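Local coordinates for protein invasin homolog AafB, Major fimbrial subunit of aggregative adherence fimbria II AafA chimeric construct (Escherichia coli, PDB 4OR1) that probably acts as a minor subunit of aggregative adherence fimbriae, here stabilised by a donor strand grafted from the major subunit AafA, in biofilm-forming enteroaggregative bacteria, at residues Ile50-Arg55 with Gly62-Gln67; Leu76-Gly81 with Phe107-Asp112; Pro119-Phe124 with Thr149-Val154. One frame throughout, in Å; residues are numbered along the deposited sequence.

Contact 1: residues Ile50-Arg55 with Gly62-Gln67; sequences IQMNAR and GHYIVQ. With SO4 (sulfate ion), chain C.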
# COMPACT_ATOMS: atom_id res chain seq x y z
N ILE A 50 -7.17 5.42 -1.68
CA ILE A 50 -5.86 4.98 -1.23
C ILE A 50 -4.87 5.00 -2.39
O ILE A 50 -5.23 4.64 -3.52
CB ILE A 50 -5.96 3.57 -0.56
CG1 ILE A 50 -4.77 3.29 0.32
CG2 ILE A 50 -6.10 2.46 -1.55
CD1 ILE A 50 -4.67 4.23 1.46
N GLN A 51 -3.65 5.43 -2.14
CA GLN A 51 -2.60 5.38 -3.16
C GLN A 51 -1.27 5.19 -2.49
O GLN A 51 -1.11 5.56 -1.32
CB GLN A 51 -2.59 6.64 -4.04
CG GLN A 51 -1.94 7.86 -3.41
CD GLN A 51 -1.92 9.07 -4.33
OE1 GLN A 51 -2.36 9.01 -5.49
NE2 GLN A 51 -1.41 10.18 -3.82
N MET A 52 -0.32 4.62 -3.21
CA MET A 52 0.99 4.36 -2.65
C MET A 52 1.92 5.40 -3.25
O MET A 52 1.82 5.70 -4.43
CB MET A 52 1.42 2.96 -3.05
CG MET A 52 2.59 2.43 -2.29
SD MET A 52 2.69 0.64 -2.43
CE MET A 52 3.82 0.35 -1.07
N ASN A 53 2.80 5.99 -2.45
CA ASN A 53 3.71 6.98 -3.00
C ASN A 53 4.98 6.27 -3.48
O ASN A 53 6.00 6.24 -2.79
CB ASN A 53 3.99 8.10 -2.00
CG ASN A 53 2.71 8.72 -1.45
OD1 ASN A 53 1.99 9.45 -2.15
ND2 ASN A 53 2.42 8.41 -0.20
N ALA A 54 4.85 5.68 -4.66
CA ALA A 54 5.89 4.86 -5.27
C ALA A 54 5.61 4.91 -6.76
O ALA A 54 4.49 5.24 -7.16
CB ALA A 54 5.77 3.43 -4.78
N ARG A 55 6.61 4.57 -7.58
CA ARG A 55 6.36 4.53 -9.02
C ARG A 55 5.31 3.48 -9.34
O ARG A 55 5.37 2.36 -8.82
CB ARG A 55 7.62 4.24 -9.83
CG ARG A 55 7.38 4.29 -11.33
CD ARG A 55 8.56 4.95 -12.00
NE ARG A 55 8.46 5.07 -13.45
CZ ARG A 55 7.79 6.02 -14.08
NH1 ARG A 55 7.10 6.92 -13.39
NH2 ARG A 55 7.79 6.06 -15.40
N GLY A 62 -2.92 0.56 -8.72
CA GLY A 62 -2.81 -0.45 -7.68
C GLY A 62 -1.50 -1.22 -7.66
O GLY A 62 -1.18 -1.89 -6.67
N HIS A 63 -0.73 -1.13 -8.75
CA HIS A 63 0.51 -1.88 -8.90
C HIS A 63 1.73 -0.96 -8.92
O HIS A 63 1.75 0.03 -9.65
CB HIS A 63 0.48 -2.70 -10.17
CG HIS A 63 -0.62 -3.71 -10.20
ND1 HIS A 63 -0.38 -5.07 -10.15
CD2 HIS A 63 -1.96 -3.57 -10.25
CE1 HIS A 63 -1.53 -5.72 -10.19
NE2 HIS A 63 -2.51 -4.82 -10.25
N TYR A 64 2.74 -1.31 -8.13
CA TYR A 64 3.82 -0.38 -7.84
C TYR A 64 5.19 -1.03 -7.86
O TYR A 64 5.33 -2.25 -7.70
CB TYR A 64 3.58 0.28 -6.49
CG TYR A 64 2.42 1.24 -6.49
CD1 TYR A 64 2.60 2.56 -6.93
CD2 TYR A 64 1.15 0.84 -6.06
CE1 TYR A 64 1.53 3.46 -6.95
CE2 TYR A 64 0.07 1.73 -6.06
CZ TYR A 64 0.26 3.03 -6.50
OH TYR A 64 -0.80 3.91 -6.51
N ILE A 65 6.21 -0.20 -8.06
CA ILE A 65 7.58 -0.63 -7.93
C ILE A 65 8.24 0.17 -6.81
O ILE A 65 8.47 1.37 -6.94
CB ILE A 65 8.36 -0.42 -9.24
CG1 ILE A 65 7.49 -0.81 -10.44
CG2 ILE A 65 9.67 -1.24 -9.23
CD1 ILE A 65 8.13 -0.54 -11.76
N VAL A 66 8.50 -0.49 -5.68
CA VAL A 66 9.15 0.15 -4.54
C VAL A 66 10.66 -0.05 -4.66
O VAL A 66 11.12 -1.17 -4.90
CB VAL A 66 8.64 -0.42 -3.19
CG1 VAL A 66 9.18 0.39 -2.01
CG2 VAL A 66 7.10 -0.44 -3.15
N GLN A 67 11.44 1.03 -4.50
CA GLN A 67 12.90 0.98 -4.60
C GLN A 67 13.54 0.79 -3.22
O GLN A 67 12.91 1.04 -2.20
CB GLN A 67 13.45 2.25 -5.28
S SO4 C . 4.60 7.98 -11.36
O1 SO4 C . 4.05 8.25 -10.03
O2 SO4 C . 5.57 9.00 -11.73
O3 SO4 C . 5.24 6.67 -11.33
O4 SO4 C . 3.49 7.93 -12.31

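Contact 2: residues Leu76-Gly81 with Phe107-Asp112; sequences LWVRLG and FDVMAD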
# COMPACT_ATOMS: atom_id res chain seq x y z
N LEU A 76 11.09 -3.77 -5.75
CA LEU A 76 10.13 -4.70 -5.21
C LEU A 76 8.82 -4.46 -5.94
O LEU A 76 8.33 -3.33 -5.98
CB LEU A 76 9.97 -4.41 -3.73
CG LEU A 76 9.69 -5.59 -2.82
CD1 LEU A 76 10.96 -6.36 -2.64
CD2 LEU A 76 9.26 -5.04 -1.50
N TRP A 77 8.27 -5.50 -6.55
CA TRP A 77 7.04 -5.34 -7.29
C TRP A 77 5.89 -5.74 -6.41
O TRP A 77 5.84 -6.86 -5.92
CB TRP A 77 7.08 -6.13 -8.60
CG TRP A 77 7.93 -5.45 -9.63
CD1 TRP A 77 7.52 -4.52 -10.55
CD2 TRP A 77 9.34 -5.60 -9.81
NE1 TRP A 77 8.59 -4.09 -11.30
CE2 TRP A 77 9.72 -4.72 -10.86
CE3 TRP A 77 10.33 -6.37 -9.18
CZ2 TRP A 77 11.05 -4.61 -11.31
CZ3 TRP A 77 11.64 -6.26 -9.62
CH2 TRP A 77 11.99 -5.38 -10.68
N VAL A 78 4.98 -4.80 -6.18
CA VAL A 78 3.99 -4.96 -5.11
C VAL A 78 2.64 -4.43 -5.57
O VAL A 78 2.59 -3.53 -6.42
CB VAL A 78 4.44 -4.22 -3.82
CG1 VAL A 78 5.83 -4.72 -3.37
CG2 VAL A 78 4.45 -2.72 -4.02
N ARG A 79 1.57 -5.00 -5.04
CA ARG A 79 0.23 -4.48 -5.33
C ARG A 79 -0.58 -4.19 -4.07
O ARG A 79 -0.36 -4.81 -3.03
CB ARG A 79 -0.54 -5.39 -6.31
CG ARG A 79 -0.99 -6.69 -5.72
CD ARG A 79 -1.61 -7.62 -6.77
NE ARG A 79 -1.99 -8.90 -6.15
CZ ARG A 79 -1.28 -10.03 -6.24
NH1 ARG A 79 -0.16 -10.07 -6.94
NH2 ARG A 79 -1.71 -11.12 -5.63
N LEU A 80 -1.50 -3.23 -4.19
CA LEU A 80 -2.42 -2.88 -3.12
C LEU A 80 -3.72 -3.63 -3.22
O LEU A 80 -3.99 -4.28 -4.23
CB LEU A 80 -2.77 -1.40 -3.20
CG LEU A 80 -1.87 -0.41 -2.46
CD1 LEU A 80 -2.27 0.99 -2.84
CD2 LEU A 80 -1.97 -0.59 -0.97
N GLY A 81 -4.54 -3.53 -2.18
CA GLY A 81 -5.92 -4.01 -2.24
C GLY A 81 -6.14 -5.27 -1.45
O GLY A 81 -5.23 -6.07 -1.29
N PHE A 107 -6.60 -2.72 4.33
CA PHE A 107 -5.97 -2.94 3.04
C PHE A 107 -4.60 -3.60 3.19
O PHE A 107 -3.97 -3.51 4.26
CB PHE A 107 -5.86 -1.63 2.26
CG PHE A 107 -4.96 -0.62 2.89
CD1 PHE A 107 -3.58 -0.66 2.66
CD2 PHE A 107 -5.47 0.37 3.72
CE1 PHE A 107 -2.74 0.27 3.26
CE2 PHE A 107 -4.64 1.31 4.32
CZ PHE A 107 -3.27 1.27 4.09
N ASP A 108 -4.15 -4.26 2.12
CA ASP A 108 -2.89 -5.00 2.13
C ASP A 108 -1.94 -4.53 1.03
O ASP A 108 -2.36 -4.13 -0.05
CB ASP A 108 -3.16 -6.51 1.96
CG ASP A 108 -3.87 -7.13 3.16
OD1 ASP A 108 -3.44 -6.93 4.30
OD2 ASP A 108 -4.86 -7.85 2.95
N VAL A 109 -0.64 -4.57 1.33
CA VAL A 109 0.40 -4.42 0.33
C VAL A 109 0.99 -5.80 0.09
O VAL A 109 1.51 -6.43 1.01
CB VAL A 109 1.51 -3.49 0.82
CG1 VAL A 109 2.63 -3.41 -0.22
CG2 VAL A 109 0.96 -2.11 1.09
N MET A 110 0.92 -6.27 -1.15
CA MET A 110 1.31 -7.65 -1.46
C MET A 110 2.39 -7.73 -2.52
O MET A 110 2.49 -6.86 -3.40
CB MET A 110 0.13 -8.47 -1.96
CG MET A 110 -1.00 -8.63 -0.97
SD MET A 110 -2.52 -9.14 -1.80
CE MET A 110 -3.03 -7.58 -2.53
N ALA A 111 3.18 -8.79 -2.43
CA ALA A 111 4.14 -9.13 -3.47
C ALA A 111 3.38 -9.37 -4.76
O ALA A 111 2.44 -10.18 -4.79
CB ALA A 111 4.92 -10.37 -3.08
N ASP A 112 3.78 -8.65 -5.81
CA ASP A 112 3.16 -8.73 -7.13
C ASP A 112 3.95 -9.69 -8.02
O ASP A 112 4.95 -9.32 -8.63
CB ASP A 112 3.09 -7.33 -7.75
CG ASP A 112 2.02 -7.21 -8.81
OD1 ASP A 112 1.19 -8.13 -8.94
OD2 ASP A 112 2.01 -6.16 -9.52

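Contact 3: residues Pro119-Phe124 with Thr149-Val154; sequences PGEYIF and TSTITV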
# COMPACT_ATOMS: atom_id res chain seq x y z
N PRO A 119 18.61 -8.16 -0.64
CA PRO A 119 18.46 -7.83 0.78
C PRO A 119 18.56 -6.33 1.00
O PRO A 119 19.14 -5.60 0.17
CB PRO A 119 19.66 -8.54 1.43
CG PRO A 119 20.19 -9.47 0.42
CD PRO A 119 19.87 -8.86 -0.91
N GLY A 120 17.98 -5.87 2.10
CA GLY A 120 18.00 -4.45 2.42
C GLY A 120 16.68 -3.95 2.96
O GLY A 120 15.85 -4.72 3.45
N GLU A 121 16.49 -2.64 2.88
CA GLU A 121 15.32 -2.01 3.47
C GLU A 121 14.40 -1.36 2.47
O GLU A 121 14.85 -0.62 1.58
CB GLU A 121 15.73 -1.02 4.54
CG GLU A 121 15.79 -1.66 5.91
CD GLU A 121 16.00 -0.67 7.04
OE1 GLU A 121 15.67 0.53 6.87
OE2 GLU A 121 16.48 -1.12 8.10
N TYR A 122 13.11 -1.62 2.63
CA TYR A 122 12.11 -1.07 1.75
C TYR A 122 11.06 -0.32 2.55
O TYR A 122 10.45 -0.89 3.46
CB TYR A 122 11.48 -2.18 0.91
CG TYR A 122 12.50 -2.94 0.10
CD1 TYR A 122 12.93 -2.48 -1.15
CD2 TYR A 122 13.06 -4.13 0.59
CE1 TYR A 122 13.87 -3.17 -1.89
CE2 TYR A 122 14.02 -4.82 -0.14
CZ TYR A 122 14.41 -4.35 -1.38
OH TYR A 122 15.34 -5.04 -2.12
N ILE A 123 10.90 0.96 2.23
CA ILE A 123 9.90 1.82 2.87
C ILE A 123 8.60 1.85 2.06
O ILE A 123 8.58 2.31 0.91
CB ILE A 123 10.42 3.27 3.04
CG1 ILE A 123 11.63 3.33 3.97
CG2 ILE A 123 9.29 4.20 3.53
CD1 ILE A 123 12.45 4.59 3.81
N PHE A 124 7.52 1.35 2.66
CA PHE A 124 6.20 1.47 2.04
C PHE A 124 5.57 2.76 2.55
O PHE A 124 5.51 2.98 3.76
CB PHE A 124 5.31 0.29 2.40
CG PHE A 124 5.81 -1.03 1.88
CD1 PHE A 124 6.46 -1.13 0.66
CD2 PHE A 124 5.63 -2.18 2.63
CE1 PHE A 124 6.91 -2.36 0.18
CE2 PHE A 124 6.07 -3.42 2.15
CZ PHE A 124 6.71 -3.50 0.93
N THR A 149 3.64 5.30 6.93
CA THR A 149 4.76 4.58 6.34
C THR A 149 5.21 3.43 7.22
O THR A 149 5.14 3.51 8.45
CB THR A 149 5.99 5.47 6.09
OG1 THR A 149 6.66 5.69 7.34
CG2 THR A 149 5.59 6.81 5.45
N SER A 150 5.68 2.37 6.58
CA SER A 150 6.20 1.20 7.28
C SER A 150 7.43 0.72 6.53
O SER A 150 7.51 0.86 5.31
CB SER A 150 5.16 0.09 7.37
OG SER A 150 5.46 -0.81 8.42
N THR A 151 8.39 0.16 7.26
CA THR A 151 9.61 -0.34 6.67
C THR A 151 9.67 -1.85 6.75
O THR A 151 9.30 -2.44 7.76
CB THR A 151 10.84 0.30 7.34
OG1 THR A 151 10.83 1.70 7.08
CG2 THR A 151 12.14 -0.29 6.78
N ILE A 152 10.11 -2.47 5.67
CA ILE A 152 10.38 -3.91 5.66
C ILE A 152 11.86 -4.15 5.40
O ILE A 152 12.50 -3.41 4.64
CB ILE A 152 9.54 -4.65 4.60
CG1 ILE A 152 9.79 -4.07 3.21
CG2 ILE A 152 8.07 -4.61 4.95
CD1 ILE A 152 9.39 -5.01 2.11
N THR A 153 12.41 -5.19 6.03
CA THR A 153 13.81 -5.53 5.85
C THR A 153 13.92 -6.93 5.25
O THR A 153 13.50 -7.91 5.86
CB THR A 153 14.62 -5.43 7.19
OG1 THR A 153 14.09 -6.35 8.16
CG2 THR A 153 14.58 -4.00 7.78
N VAL A 154 14.47 -7.01 4.04
CA VAL A 154 14.74 -8.31 3.42
C VAL A 154 16.12 -8.75 3.88
O VAL A 154 17.12 -8.06 3.63
CB VAL A 154 14.67 -8.27 1.87
CG1 VAL A 154 15.13 -9.59 1.26
CG2 VAL A 154 13.25 -7.97 1.42

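Contact 1: residues Ile50-Arg55 with Gly62-Gln67
Met-52 lies across one face of the Tyr-64 ring, and this pair forms the dense half of the contact. Its CB sits over the middle of the ring, 3.5 Å from the centroid and 12° from the ring normal, a CH-pi contact. With CG trans to the backbone N (chi1 -166°) and the chain extended beyond it, the methionine runs back along the tyrosine, the two side chains passing in opposite directions. The sulfur thereby reaches the ring obliquely, SD lying 4.5 Å from the centroid in a Met-aromatic contact, and Met-52 CE ends 4.0 Å from Val-66 CG2. Near the ring plane, the carbonyl oxygens of Ala-54 and Arg-55 border the tyrosine edge, while Ala-54 CB packs 3.9 Å from Tyr-64 CD1. At the far end of the ring, the hydroxyl OH accepts a long, weak but nearly straight hydrogen bond from Met-52 N (3.4 Å). One firm backbone bond ties the chains together, from Ile-65 N to Arg-55 O at 2.8 Å.

The other side is much looser. The exposed Arg-55 side chain leads away from strand 63-67 to a sulfate, probably from the crystallisation liquor. Arg-55 NH1 makes a weak, bent hydrogen bond to sulfate O3 (2.8 Å), and sulfate O2 lies at the guanidinium edge, in its plane; the same ion is bonded to Gln-56 N.

Both segments belong to the AafB part of the chimera. Strand 47-52 belongs to the sheet with 96-99 and 120-131, whereas strand 63-67 pairs with 75-80 in the other sheet. Met-52 and Tyr-64 therefore bridge the two layers, with Phe-124 from strand 120-131 and Val-109 from strand 104-111 also packing against Met-52.

Contact 2: residues Leu76-Gly81 with Phe107-Asp112
Arg-79 and Asp-112 meet at about a right angle on one face of this antiparallel strand pair. The arginine is extended from CG to NE and brings NH1 to Asp-112 OD1, a salt bridge of 3.1 Å. The carboxylate oxygen lies almost in the guanidinium plane, at its edge, yet is approached on its anti side, with the two planes turned 70° apart. Both charges have further partners: NH1 also forms a salt bridge with Asp-30, and the other carboxylate oxygen, Asp-112 OD2, takes a hydrogen bond from His-63 ND1. This network probably helps fix the orientation of the carboxylate. Met-110 shares the face and slants across the arginine, its CE 3.9 Å from Arg-79 CG.

The other face is apolar. Leu-80 inclines across Val-109, with CD2 at 3.9 Å from Val-109 CG2, and the same methyl approaches the Phe-107 ring obliquely, 4.0 Å from CD1. Further along, Val-78 CB comes within 4.1 Å of Val-109 CG1.

Between these faces the backbones are joined by Arg-79 N to Met-110 O (2.6 Å), by the reciprocal Met-110 N to Arg-79 O, and by Asp-112 N to Trp-77 O (2.7 Å). Towards Gly-81 the pairing slackens to a weak bond from Gly-81 N to Asp-108 O.

These are two neighbouring inner strands in one sheet of the immunoglobulin-like beta sandwich of the AafB part, turning Leu-80, Val-109 and Phe-107 to the interior and Arg-79 and Met-110 to the outer side.

Contact 3: residues Pro119-Phe124 with Thr149-Val154
Six backbone hydrogen bonds, in three reciprocal pairs, join Gly-120 to Val-154, Tyr-122 to Ile-152 and Phe-124 to Ser-150. The middle pair is the straightest: Tyr-122 N to Ile-152 O (2.8 Å, 173°) and Ile-152 N to Tyr-122 O (2.7 Å, 174°). Phe-124 N to Ser-150 O, at 2.7 Å, is more bent.

Alternate side chains face the protein interior. Ile-152 is the centre of this layer: with chi1 at 57°, CG1 stands between the backbone N and carbonyl carbon and packs against Tyr-122 CB, while CD1 reaches the Phe-124 ring obliquely and CG2 lies 3.6 Å from Phe-124 CE2. Val-154 CG2 touches the Tyr-122 ring 3.6 Å from CE2. The tyrosine hydroxyl itself is bonded to Lys-118 O, and Leu-76 of strand 75-80 packs on both Phe-124 and Ile-152.

On the outward face, Glu-121 runs beside Thr-153 in the same direction and slants over Thr-151, its OE1 3.6 Å from Thr-151 CG2. Ile-123 CG1 adjoins Thr-151 OG1.

Residues 119-124 belong to AafB, whereas 149-154 come from the AafA segment fused behind it, so this pairing is engineered. Its form, a supplied strand lodging alternate residues in the core of an immunoglobulin-like pilin, resembles donor-strand complementation in chaperone-usher fimbriae.

Along the chain the three contacts follow in series, contact 1 closing before contact 2 opens and contact 2 before contact 3. Centres of contacts 1 and 2 lie about 8 Å apart, and strands 63-67 and 75-80 are neighbours in one sheet. Contact 3 is centred about 13 Å from each of the others. It belongs to the opposing sheet, where strand 120-131 adjoins strand 47-52 of contact 1. Between the sheets, Phe-124 also meets Val-66 and Val-109, so all three contacts feed one hydrophobic interior. The grafted AafA strand thus adds an edge strand and core residues to an AafB sandwich.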